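Local coordinates for protein N-acetylglucosamine-6-phosphate deacetylase (Mycobacterium smegmatis, PDB 6FV4) that probably removes the acetyl group from N-acetylglucosamine 6-phosphate, as a metal-dependent hydrolase of the amidohydrolase superfamily, at residues L18-T23 with D56-A61; A39-V44 with G368-L373; V64-V69 with L345-A350; V327-V332 with D379-A384. The protein carries 1 engineered substitution. All coordinates share one frame; numbering follows the deposited sequence.

Overall arrangement
From the N terminus, strand 16-21 forms one side of contact 1, where D56-A61 returns beside L18-T23 and closes the first loop. Contact 2 starts within that loop, at A39-V44, and closes only at G368-L373, so the two cross. Contact 3, V64-V69 with L345-A350, lies wholly within the long span of contact 2. Contact 4, V327-V332 with D379-A384, crosses both contact 2 and contact 3. Contacts 1 and 2 build and edge the small beta domain made from both ends of the chain. Contacts 3 and 4 join it to helices 339-357 and 324-334 of the barrel domain, meeting where F68 packs on F328.

Contact 1 of 4, residues L18-T23 with D56-A61; sequences LLTADT and DRNLGA
N58 OD1 is gripped by two donors that come from opposite faces of its amide plane. T20 OG1 donates to N58 OD1 at 2.8 Å. G60 N binds the same oxygen from the other face, which makes an Asx turn at the end of strand 57-58. The T20 hydroxyl sits between its own backbone N and carbonyl carbon (chi1 57°), and this brings it over the amide. The two bonds would fix the rotation of the N58 side chain.

The backbones run parallel, with L19 bridged to R57 and T20 to N58. T20 N donates to R57 O, and L59 N returns to T20 O at 2.7 Å. L18 O takes two donors, D56 N and R57 N. The carboxylate of D56 turns back over this end, and L18 N meets D56 OD2 at 2.9 Å from above the carboxylate plane. At the other end D22 N binds G60 O.

On the face of L19 and R57, the two side chains run side by side. L19 CD2 touches R57 CB at 3.6 Å. A21 CB packs on L59 CB at 4.1 Å.

Strand 57-58 is an outermost strand of the four-stranded mixed sheet. Strand 34-39 pairs with the other edge of strand 16-21. W391 touches L19 and R57, while V64 of strand 63-76 packs against A21 and L59.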
loop_
_atom_site.group_PDB
_atom_site.type_symbol
_atom_site.label_atom_id
_atom_site.label_comp_id
_atom_site.label_asym_id
_atom_site.label_seq_id
_atom_site.Cartn_x
_atom_site.Cartn_y
_atom_site.Cartn_z
ATOM N N LEU B 18 -3.303 35.462 25.451
ATOM C CA LEU B 18 -4.439 34.616 25.124
ATOM C C LEU B 18 -4.780 34.779 23.645
ATOM O O LEU B 18 -5.123 35.878 23.199
ATOM C CB LEU B 18 -5.639 34.971 25.999
ATOM C CG LEU B 18 -6.777 33.959 25.976
ATOM C CD1 LEU B 18 -6.216 32.547 26.071
ATOM C CD2 LEU B 18 -7.733 34.233 27.117
ATOM N N LEU B 19 -4.683 33.689 22.895
ATOM C CA LEU B 19 -5.007 33.664 21.477
ATOM C C LEU B 19 -6.273 32.853 21.247
ATOM O O LEU B 19 -6.448 31.793 21.853
ATOM C CB LEU B 19 -3.874 33.034 20.670
ATOM C CG LEU B 19 -2.594 33.817 20.478
ATOM C CD1 LEU B 19 -1.616 32.954 19.703
ATOM C CD2 LEU B 19 -2.929 35.083 19.721
ATOM N N THR B 20 -7.139 33.330 20.362
ATOM C CA THR B 20 -8.309 32.566 19.936
ATOM C C THR B 20 -8.318 32.411 18.424
ATOM O O THR B 20 -7.836 33.276 17.690
ATOM C CB THR B 20 -9.645 33.219 20.330
ATOM O OG1 THR B 20 -9.713 34.542 19.784
ATOM C CG2 THR B 20 -9.838 33.258 21.840
ATOM N N ALA B 21 -8.906 31.312 17.965
ATOM C CA ALA B 21 -9.098 31.089 16.542
ATOM C C ALA B 21 -10.342 30.239 16.354
ATOM O O ALA B 21 -10.761 29.520 17.259
ATOM C CB ALA B 21 -7.882 30.408 15.910
ATOM N N ASP B 22 -10.924 30.317 15.157
ATOM C CA ASP B 22 -12.095 29.500 14.858
ATOM C C ASP B 22 -11.795 28.010 14.983
ATOM O O ASP B 22 -12.673 27.235 15.382
ATOM C CB ASP B 22 -12.600 29.815 13.452
ATOM C CG ASP B 22 -13.745 30.809 13.449
ATOM O OD1 ASP B 22 -13.966 31.479 14.484
ATOM O OD2 ASP B 22 -14.423 30.923 12.404
ATOM N N THR B 23 -10.571 27.590 14.640
ATOM C CA THR B 23 -10.171 26.185 14.709
ATOM C C THR B 23 -8.743 26.082 15.224
ATOM O O THR B 23 -7.851 26.724 14.668
ATOM C CB THR B 23 -10.235 25.500 13.342
ATOM O OG1 THR B 23 -11.555 25.611 12.788
ATOM C CG2 THR B 23 -9.861 24.040 13.488
ATOM N N ASP B 56 -6.087 38.410 23.884
ATOM C CA ASP B 56 -5.156 39.441 23.442
ATOM C C ASP B 56 -5.135 39.547 21.923
ATOM O O ASP B 56 -4.916 40.637 21.382
ATOM C CB ASP B 56 -3.748 39.157 23.976
ATOM C CG ASP B 56 -3.695 39.108 25.503
ATOM O OD1 ASP B 56 -3.183 40.067 26.115
ATOM O OD2 ASP B 56 -4.166 38.114 26.093
ATOM N N ARG B 57 -5.347 38.440 21.219
ATOM C CA ARG B 57 -5.509 38.506 19.771
ATOM C C ARG B 57 -6.495 37.438 19.332
ATOM O O ARG B 57 -6.296 36.246 19.594
ATOM C CB ARG B 57 -4.175 38.341 19.049
ATOM C CG ARG B 57 -4.277 38.628 17.558
ATOM C CD ARG B 57 -3.022 38.206 16.848
ATOM N NE ARG B 57 -1.845 38.866 17.405
ATOM C CZ ARG B 57 -1.278 39.937 16.865
ATOM N NH1 ARG B 57 -1.794 40.451 15.757
ATOM N NH2 ARG B 57 -0.199 40.483 17.425
ATOM N N ASN B 58 -7.564 37.866 18.679
ATOM C CA ASN B 58 -8.496 36.944 18.059
ATOM C C ASN B 58 -8.060 36.766 16.615
ATOM O O ASN B 58 -8.048 37.728 15.844
ATOM C CB ASN B 58 -9.928 37.463 18.155
ATOM C CG ASN B 58 -10.948 36.453 17.662
ATOM O OD1 ASN B 58 -10.607 35.320 17.292
ATOM N ND2 ASN B 58 -12.217 36.848 17.680
ATOM N N LEU B 59 -7.685 35.543 16.257
ATOM C CA LEU B 59 -7.265 35.292 14.888
ATOM C C LEU B 59 -8.444 35.155 13.940
ATOM O O LEU B 59 -8.242 35.106 12.723
ATOM C CB LEU B 59 -6.377 34.051 14.855
ATOM C CG LEU B 59 -5.102 34.296 15.673
ATOM C CD1 LEU B 59 -4.395 32.996 16.031
ATOM C CD2 LEU B 59 -4.170 35.248 14.934
ATOM N N GLY B 60 -9.664 35.111 14.467
ATOM C CA GLY B 60 -10.839 35.119 13.614
ATOM C C GLY B 60 -11.042 33.795 12.912
ATOM O O GLY B 60 -10.892 32.719 13.502
ATOM N N ALA B 61 -11.379 33.874 11.624
ATOM C CA ALA B 61 -11.672 32.684 10.839
ATOM C C ALA B 61 -10.393 32.053 10.311
ATOM O O ALA B 61 -10.259 31.814 9.106
ATOM C CB ALA B 61 -12.604 33.027 9.680
#

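Contact 2 of 4, residues A39-V44 with G368-L373; sequences ASDRVV and GARADL
R42 folds its side chain back so that its guanidinium lies over the loop 368-373, with R370 N 3.3 Å above one face, toward its rim. The chain bends at chi2 (-53°) and chi3 (-63°), which turns the head towards G368. R42 NH2 donates to G368 O at 2.7 Å, and this oxygen lies in the guanidinium plane. A weak second bond runs from R42 NE to the same oxygen. R42 NH2 and R370 N are both donors and do not bond. The two arginine side chains pass at a slant, their guanidinium planes 71° apart.

Beneath the arginine the backbones are laced together by three bonds. V43 N donates to A369 O at 2.7 Å, and G368 N to V43 O. A371 N donates to D41 O at 2.8 Å. R42 and R370 form a single bridge. Here a loop is fastened to the outermost strand 42-48 of the small mixed sheet, at the end of the type II' turn A39-R42, which joins strands 34-39 and 42-48 in a beta hairpin. A371 is the centre of an inverse gamma turn.

R370 CG lies 3.2 Å from D41 O. Beyond it, the R370 head grips D372 side-on, and R370 NH2 reaches D372 OD2 at 2.8 Å. The salt bridge is consistent with the R370 head leading away from R42. V43 CG2 packs on A371 CB at 4.1 Å, with I38 against both residues.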
loop_
_atom_site.group_PDB
_atom_site.type_symbol
_atom_site.label_atom_id
_atom_site.label_comp_id
_atom_site.label_asym_id
_atom_site.label_seq_id
_atom_site.Cartn_x
_atom_site.Cartn_y
_atom_site.Cartn_z
ATOM N N ALA B 39 2.821 31.838 27.713
ATOM C CA ALA B 39 3.653 32.582 28.655
ATOM C C ALA B 39 5.094 32.406 28.228
ATOM O O ALA B 39 5.566 31.271 28.100
ATOM C CB ALA B 39 3.467 32.108 30.100
ATOM N N SER B 40 5.786 33.523 28.004
ATOM C CA SER B 40 7.187 33.510 27.589
ATOM C C SER B 40 7.263 32.653 26.329
ATOM O O SER B 40 6.598 32.996 25.335
ATOM C CB SER B 40 8.018 33.065 28.803
ATOM O OG SER B 40 9.352 32.776 28.478
ATOM N N ASP B 41 7.976 31.531 26.324
ATOM C CA ASP B 41 8.061 30.677 25.147
ATOM C C ASP B 41 7.238 29.399 25.263
ATOM O O ASP B 41 7.400 28.514 24.426
ATOM C CB ASP B 41 9.526 30.329 24.852
ATOM C CG ASP B 41 10.144 29.467 25.932
ATOM O OD1 ASP B 41 9.653 29.539 27.076
ATOM O OD2 ASP B 41 11.137 28.752 25.652
ATOM N N ARG B 42 6.356 29.277 26.258
ATOM C CA ARG B 42 5.652 28.029 26.515
ATOM C C ARG B 42 4.141 28.189 26.353
ATOM O O ARG B 42 3.571 29.248 26.632
ATOM C CB ARG B 42 5.950 27.491 27.930
ATOM C CG ARG B 42 7.419 27.509 28.352
ATOM C CD ARG B 42 8.341 26.808 27.349
ATOM N NE ARG B 42 8.069 25.382 27.187
ATOM C CZ ARG B 42 8.916 24.527 26.616
ATOM N NH1 ARG B 42 10.092 24.949 26.158
ATOM N NH2 ARG B 42 8.588 23.243 26.505
ATOM N N VAL B 43 3.493 27.121 25.892
ATOM C CA VAL B 43 2.046 27.038 26.020
ATOM C C VAL B 43 1.726 26.751 27.482
ATOM O O VAL B 43 2.299 25.839 28.087
ATOM C CB VAL B 43 1.469 25.955 25.091
ATOM C CG1 VAL B 43 -0.052 25.793 25.306
ATOM C CG2 VAL B 43 1.761 26.269 23.609
ATOM N N VAL B 44 0.850 27.561 28.064
ATOM C CA VAL B 44 0.346 27.335 29.422
ATOM C C VAL B 44 -0.881 26.434 29.414
ATOM O O VAL B 44 -0.935 25.419 30.116
ATOM C CB VAL B 44 0.029 28.689 30.089
ATOM C CG1 VAL B 44 -0.589 28.476 31.479
ATOM C CG2 VAL B 44 1.264 29.505 30.178
ATOM N N GLY B 368 2.724 22.923 28.644
ATOM C CA GLY B 368 4.126 22.609 28.773
ATOM C C GLY B 368 4.929 22.695 27.485
ATOM O O GLY B 368 6.153 22.869 27.544
ATOM N N ALA B 369 4.281 22.579 26.328
ATOM C CA ALA B 369 5.000 22.562 25.061
ATOM C C ALA B 369 5.490 23.959 24.687
ATOM O O ALA B 369 4.929 24.977 25.105
ATOM C CB ALA B 369 4.101 22.017 23.952
ATOM N N ARG B 370 6.553 24.002 23.880
ATOM C CA ARG B 370 7.023 25.283 23.369
ATOM C C ARG B 370 5.992 25.862 22.411
ATOM O O ARG B 370 5.286 25.134 21.709
ATOM C CB ARG B 370 8.384 25.150 22.675
ATOM C CG ARG B 370 9.167 26.465 22.693
ATOM C CD ARG B 370 10.549 26.355 22.084
ATOM N NE ARG B 370 10.482 26.121 20.644
ATOM C CZ ARG B 370 11.545 25.949 19.868
ATOM N NH1 ARG B 370 12.780 26.001 20.391
ATOM N NH2 ARG B 370 11.372 25.730 18.566
ATOM N N ALA B 371 5.881 27.191 22.416
ATOM C CA ALA B 371 4.814 27.878 21.697
ATOM C C ALA B 371 5.248 28.111 20.248
ATOM O O ALA B 371 5.634 29.209 19.839
ATOM C CB ALA B 371 4.450 29.179 22.398
ATOM N N ASP B 372 5.165 27.041 19.460
ATOM C CA ASP B 372 5.445 27.073 18.030
ATOM C C ASP B 372 4.139 26.748 17.323
ATOM O O ASP B 372 3.596 25.653 17.506
ATOM C CB ASP B 372 6.509 26.051 17.636
ATOM C CG ASP B 372 7.799 26.202 18.411
ATOM O OD1 ASP B 372 8.011 27.243 19.068
ATOM O OD2 ASP B 372 8.613 25.262 18.356
ATOM N N LEU B 373 3.619 27.694 16.546
ATOM C CA LEU B 373 2.340 27.468 15.888
ATOM C C LEU B 373 2.298 28.256 14.588
ATOM O O LEU B 373 3.112 29.155 14.354
ATOM C CB LEU B 373 1.159 27.838 16.797
ATOM C CG LEU B 373 1.060 29.238 17.418
ATOM C CD1 LEU B 373 0.581 30.299 16.423
ATOM C CD2 LEU B 373 0.115 29.189 18.629
#

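Contact 3 of 4, residues V64-V69 with L345-A350; sequences VVPGFV and LAVRQA
A350 and V347, one helical turn apart, carry the helix side of this contact, and F68 is the main partner from the strand. A350 O accepts from V69 N at 2.9 Å. The bond is nearly straight, 173° at the hydrogen. A350 CB meets the F68 ring obliquely, 3.9 Å from F68 CD2. The F68 side chain has CG anti to its carbonyl carbon (chi1 -58°), which sets the ring beside this methyl.

V347 splits its two methyls between two strand residues. V347 CG2 touches V65 CG1 at 3.7 Å. V347 CG1 lies against the P66 ring, 3.7 Å from P66 CD, and the two side chains cross at about a right angle.

Strand 63-76 carries the zinc ligands H72 and H74 a few residues further on. Helix 339-357 lies against its earlier part here. F328 of helix 324-334 packs on both F68 and V347, so two successive helices share this core.

All six touching residues are buried. The side chains of V65, P66, F68, V347 and A350 meet through carbon atoms alone. The one polar link is the backbone bond between V69 and A350, in which a buried N-H and a buried carbonyl satisfy each other.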
loop_
_atom_site.group_PDB
_atom_site.type_symbol
_atom_site.label_atom_id
_atom_site.label_comp_id
_atom_site.label_asym_id
_atom_site.label_seq_id
_atom_site.Cartn_x
_atom_site.Cartn_y
_atom_site.Cartn_z
ATOM N N VAL B 64 -5.422 27.390 13.364
ATOM C CA VAL B 64 -4.107 27.318 14.003
ATOM C C VAL B 64 -3.667 25.861 14.043
ATOM O O VAL B 64 -4.457 24.973 14.380
ATOM C CB VAL B 64 -4.123 27.923 15.417
ATOM C CG1 VAL B 64 -2.773 27.705 16.104
ATOM C CG2 VAL B 64 -4.467 29.407 15.367
ATOM N N VAL B 65 -2.414 25.614 13.679
ATOM C CA VAL B 65 -1.827 24.278 13.733
ATOM C C VAL B 65 -0.494 24.386 14.464
ATOM O O VAL B 65 0.072 25.481 14.585
ATOM C CB VAL B 65 -1.642 23.680 12.319
ATOM C CG1 VAL B 65 -3.028 23.477 11.637
ATOM C CG2 VAL B 65 -0.706 24.564 11.487
ATOM N N PRO B 66 0.040 23.272 14.953
ATOM C CA PRO B 66 1.406 23.305 15.496
ATOM C C PRO B 66 2.394 23.671 14.395
ATOM O O PRO B 66 2.117 23.521 13.200
ATOM C CB PRO B 66 1.640 21.876 16.003
ATOM C CG PRO B 66 0.275 21.183 15.960
ATOM C CD PRO B 66 -0.532 21.912 14.939
ATOM N N GLY B 67 3.552 24.179 14.807
ATOM C CA GLY B 67 4.571 24.520 13.827
ATOM C C GLY B 67 4.963 23.304 13.008
ATOM O O GLY B 67 4.970 22.172 13.506
ATOM N N PHE B 68 5.267 23.535 11.726
ATOM C CA PHE B 68 5.726 22.443 10.879
ATOM C C PHE B 68 7.140 22.019 11.282
ATOM O O PHE B 68 7.959 22.842 11.697
ATOM C CB PHE B 68 5.697 22.850 9.399
ATOM C CG PHE B 68 4.324 23.273 8.900
ATOM C CD1 PHE B 68 4.180 24.427 8.137
ATOM C CD2 PHE B 68 3.195 22.514 9.165
ATOM C CE1 PHE B 68 2.937 24.826 7.650
ATOM C CE2 PHE B 68 1.930 22.916 8.682
ATOM C CZ PHE B 68 1.816 24.074 7.930
ATOM N N VAL B 69 7.402 20.715 11.175
ATOM C CA VAL B 69 8.664 20.084 11.553
ATOM C C VAL B 69 9.238 19.462 10.286
ATOM O O VAL B 69 8.859 18.344 9.906
ATOM C CB VAL B 69 8.472 19.027 12.647
ATOM C CG1 VAL B 69 9.821 18.392 13.023
ATOM C CG2 VAL B 69 7.788 19.638 13.866
ATOM N N LEU B 345 -5.093 14.659 9.806
ATOM C CA LEU B 345 -4.033 13.795 9.306
ATOM C C LEU B 345 -2.796 14.611 8.942
ATOM O O LEU B 345 -1.679 14.249 9.310
ATOM C CB LEU B 345 -4.530 13.008 8.100
ATOM C CG LEU B 345 -3.496 12.119 7.417
ATOM C CD1 LEU B 345 -3.019 11.038 8.363
ATOM C CD2 LEU B 345 -4.090 11.527 6.124
ATOM N N ALA B 346 -2.987 15.725 8.227
ATOM C CA ALA B 346 -1.859 16.526 7.775
ATOM C C ALA B 346 -1.057 17.068 8.955
ATOM O O ALA B 346 0.175 17.144 8.889
ATOM C CB ALA B 346 -2.362 17.660 6.879
ATOM N N VAL B 347 -1.730 17.404 10.063
ATOM C CA VAL B 347 -1.000 17.884 11.235
ATOM C C VAL B 347 -0.128 16.776 11.817
ATOM O O VAL B 347 1.016 17.014 12.226
ATOM C CB VAL B 347 -1.975 18.461 12.278
ATOM C CG1 VAL B 347 -1.293 18.569 13.638
ATOM C CG2 VAL B 347 -2.444 19.819 11.841
ATOM N N ARG B 348 -0.637 15.547 11.856
ATOM C CA ARG B 348 0.203 14.426 12.275
ATOM C C ARG B 348 1.403 14.260 11.343
ATOM O O ARG B 348 2.537 14.072 11.797
ATOM C CB ARG B 348 -0.618 13.143 12.301
ATOM C CG ARG B 348 -1.359 12.899 13.610
ATOM C CD ARG B 348 -2.540 11.965 13.387
ATOM N NE ARG B 348 -2.937 11.270 14.617
ATOM C CZ ARG B 348 -3.820 11.730 15.498
ATOM N NH1 ARG B 348 -4.426 12.897 15.298
ATOM N NH2 ARG B 348 -4.107 11.022 16.581
ATOM N N GLN B 349 1.168 14.323 10.031
ATOM C CA GLN B 349 2.246 14.038 9.089
ATOM C C GLN B 349 3.265 15.168 9.001
ATOM O O GLN B 349 4.429 14.914 8.664
ATOM C CB GLN B 349 1.667 13.766 7.707
ATOM C CG GLN B 349 0.840 12.498 7.659
ATOM C CD GLN B 349 0.229 12.284 6.309
ATOM O OE1 GLN B 349 0.026 13.245 5.561
ATOM N NE2 GLN B 349 -0.050 11.019 5.968
ATOM N N ALA B 350 2.851 16.416 9.233
ATOM C CA ALA B 350 3.750 17.550 9.054
ATOM C C ALA B 350 4.344 18.054 10.361
ATOM O O ALA B 350 5.281 18.864 10.321
ATOM C CB ALA B 350 3.024 18.713 8.368
#

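Contact 4 of 4, residues V327-V332 with D379-A384; sequences VFRLAV and DLAVTA
L380 and R329 bury the most surface here, and their side chains run antiparallel alongside each other. R329 CG lies 4.1 Å from L380 CB. The arginine leaves the helix extended, with CG anti to the backbone N (chi1 -176°), and bends only at chi3 (41°). The bend brings R329 NH1 to L380 O at 2.7 Å. The carbonyl oxygen lies near the guanidinium plane, at its edge. The bond is weak because its angle at the hydrogen is only 129°. R329 CD also lies against D379 O, at 3.3 Å.

The end of L380 enters the apolar side of the helix. L380 CD1 meets V332 tip to tip, 3.8 Å from V332 CG2. The same methyl lies 4.2 Å from F328 CE2, oblique to the ring. V332 CG2 lies over one face of the F328 ring, toward its rim, 4.0 Å above the plane. F328 and V332, one turn apart, thus receive the leucine together.

L380 has positive backbone angles, in the turn that leads into strand 382-387. Around this turn D377 OD1 accepts from A381 N, and E325 OE1 accepts from V382 N. E325 also forms a long, weak ion pair with R329. Helix 339-357 backs the apolar cluster, with L343 on L380 and A346 on both F328 and V332.

Strands 373-376 and 382-387 form a beta hairpin, with a classic bulge where T383 and A384 face V375. The arrangement docks this C-terminal hairpin on helix 324-334, consistent with the amidohydrolase fold, in which a small beta domain from both chain ends sits beside a metal-binding barrel.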
loop_
_atom_site.group_PDB
_atom_site.type_symbol
_atom_site.label_atom_id
_atom_site.label_comp_id
_atom_site.label_asym_id
_atom_site.label_seq_id
_atom_site.Cartn_x
_atom_site.Cartn_y
_atom_site.Cartn_z
ATOM N N VAL B 327 3.505 21.571 1.005
ATOM C CA VAL B 327 3.240 20.139 1.111
ATOM C C VAL B 327 2.067 19.876 2.052
ATOM O O VAL B 327 1.261 18.963 1.811
ATOM C CB VAL B 327 4.496 19.362 1.537
ATOM C CG1 VAL B 327 5.652 19.645 0.565
ATOM C CG2 VAL B 327 4.877 19.693 2.949
ATOM N N PHE B 328 1.940 20.677 3.120
ATOM C CA PHE B 328 0.782 20.573 4.006
ATOM C C PHE B 328 -0.518 20.761 3.226
ATOM O O PHE B 328 -1.457 19.962 3.351
ATOM C CB PHE B 328 0.887 21.616 5.123
ATOM C CG PHE B 328 -0.231 21.546 6.151
ATOM C CD1 PHE B 328 -0.159 20.666 7.221
ATOM C CD2 PHE B 328 -1.341 22.372 6.051
ATOM C CE1 PHE B 328 -1.182 20.613 8.186
ATOM C CE2 PHE B 328 -2.367 22.316 6.999
ATOM C CZ PHE B 328 -2.284 21.433 8.065
ATOM N N ARG B 329 -0.589 21.826 2.429
ATOM C CA ARG B 329 -1.799 22.131 1.673
ATOM C C ARG B 329 -2.072 21.063 0.619
ATOM O O ARG B 329 -3.227 20.682 0.403
ATOM C CB ARG B 329 -1.652 23.522 1.051
ATOM C CG ARG B 329 -2.842 24.063 0.294
ATOM C CD ARG B 329 -2.650 25.558 -0.051
ATOM N NE ARG B 329 -1.289 25.886 -0.488
ATOM C CZ ARG B 329 -0.445 26.688 0.167
ATOM N NH1 ARG B 329 -0.805 27.271 1.308
ATOM N NH2 ARG B 329 0.769 26.913 -0.324
ATOM N N LEU B 330 -1.019 20.539 -0.027
ATOM C CA LEU B 330 -1.210 19.440 -0.975
ATOM C C LEU B 330 -1.597 18.146 -0.261
ATOM O O LEU B 330 -2.419 17.370 -0.764
ATOM C CB LEU B 330 0.058 19.246 -1.812
ATOM C CG LEU B 330 0.257 20.281 -2.924
ATOM C CD1 LEU B 330 1.610 20.142 -3.626
ATOM C CD2 LEU B 330 -0.920 20.175 -3.940
ATOM N N ALA B 331 -1.022 17.894 0.913
ATOM C CA ALA B 331 -1.427 16.737 1.706
ATOM C C ALA B 331 -2.919 16.786 2.039
ATOM O O ALA B 331 -3.620 15.773 1.928
ATOM C CB ALA B 331 -0.588 16.665 2.988
ATOM N N VAL B 332 -3.419 17.955 2.455
ATOM C CA VAL B 332 -4.836 18.087 2.798
ATOM C C VAL B 332 -5.700 17.899 1.551
ATOM O O VAL B 332 -6.795 17.323 1.607
ATOM C CB VAL B 332 -5.104 19.454 3.460
ATOM C CG1 VAL B 332 -6.606 19.649 3.698
ATOM C CG2 VAL B 332 -4.330 19.611 4.776
ATOM N N ASP B 379 -7.876 29.331 2.589
ATOM C CA ASP B 379 -7.092 28.709 1.525
ATOM C C ASP B 379 -5.915 27.895 2.052
ATOM O O ASP B 379 -5.117 27.410 1.245
ATOM C CB ASP B 379 -6.584 29.781 0.559
ATOM C CG ASP B 379 -7.716 30.518 -0.151
ATOM O OD1 ASP B 379 -8.808 29.921 -0.339
ATOM O OD2 ASP B 379 -7.517 31.701 -0.510
ATOM N N LEU B 380 -5.794 27.731 3.372
ATOM C CA LEU B 380 -4.642 27.081 3.997
ATOM C C LEU B 380 -3.328 27.773 3.632
ATOM O O LEU B 380 -2.281 27.130 3.531
ATOM C CB LEU B 380 -4.583 25.587 3.657
ATOM C CG LEU B 380 -5.747 24.722 4.159
ATOM C CD1 LEU B 380 -5.371 23.243 4.164
ATOM C CD2 LEU B 380 -6.191 25.168 5.550
ATOM N N ALA B 381 -3.366 29.087 3.437
ATOM C CA ALA B 381 -2.149 29.873 3.298
ATOM C C ALA B 381 -1.717 30.403 4.659
ATOM O O ALA B 381 -2.554 30.832 5.457
ATOM C CB ALA B 381 -2.346 31.044 2.334
ATOM N N VAL B 382 -0.402 30.386 4.899
ATOM C CA VAL B 382 0.170 30.908 6.137
ATOM C C VAL B 382 -0.032 32.411 6.206
ATOM O O VAL B 382 0.377 33.152 5.303
ATOM C CB VAL B 382 1.665 30.579 6.230
ATOM C CG1 VAL B 382 2.284 31.309 7.434
ATOM C CG2 VAL B 382 1.887 29.084 6.321
ATOM N N THR B 383 -0.641 32.872 7.296
ATOM C CA THR B 383 -0.805 34.295 7.548
ATOM C C THR B 383 -0.017 34.773 8.760
ATOM O O THR B 383 0.221 35.978 8.887
ATOM C CB THR B 383 -2.290 34.634 7.745
ATOM O OG1 THR B 383 -2.814 33.838 8.813
ATOM C CG2 THR B 383 -3.088 34.320 6.470
ATOM N N ALA B 384 0.403 33.863 9.634
ATOM C CA ALA B 384 1.217 34.227 10.786
ATOM C C ALA B 384 1.959 32.992 11.272
ATOM O O ALA B 384 1.503 31.866 11.065
ATOM C CB ALA B 384 0.358 34.820 11.905
#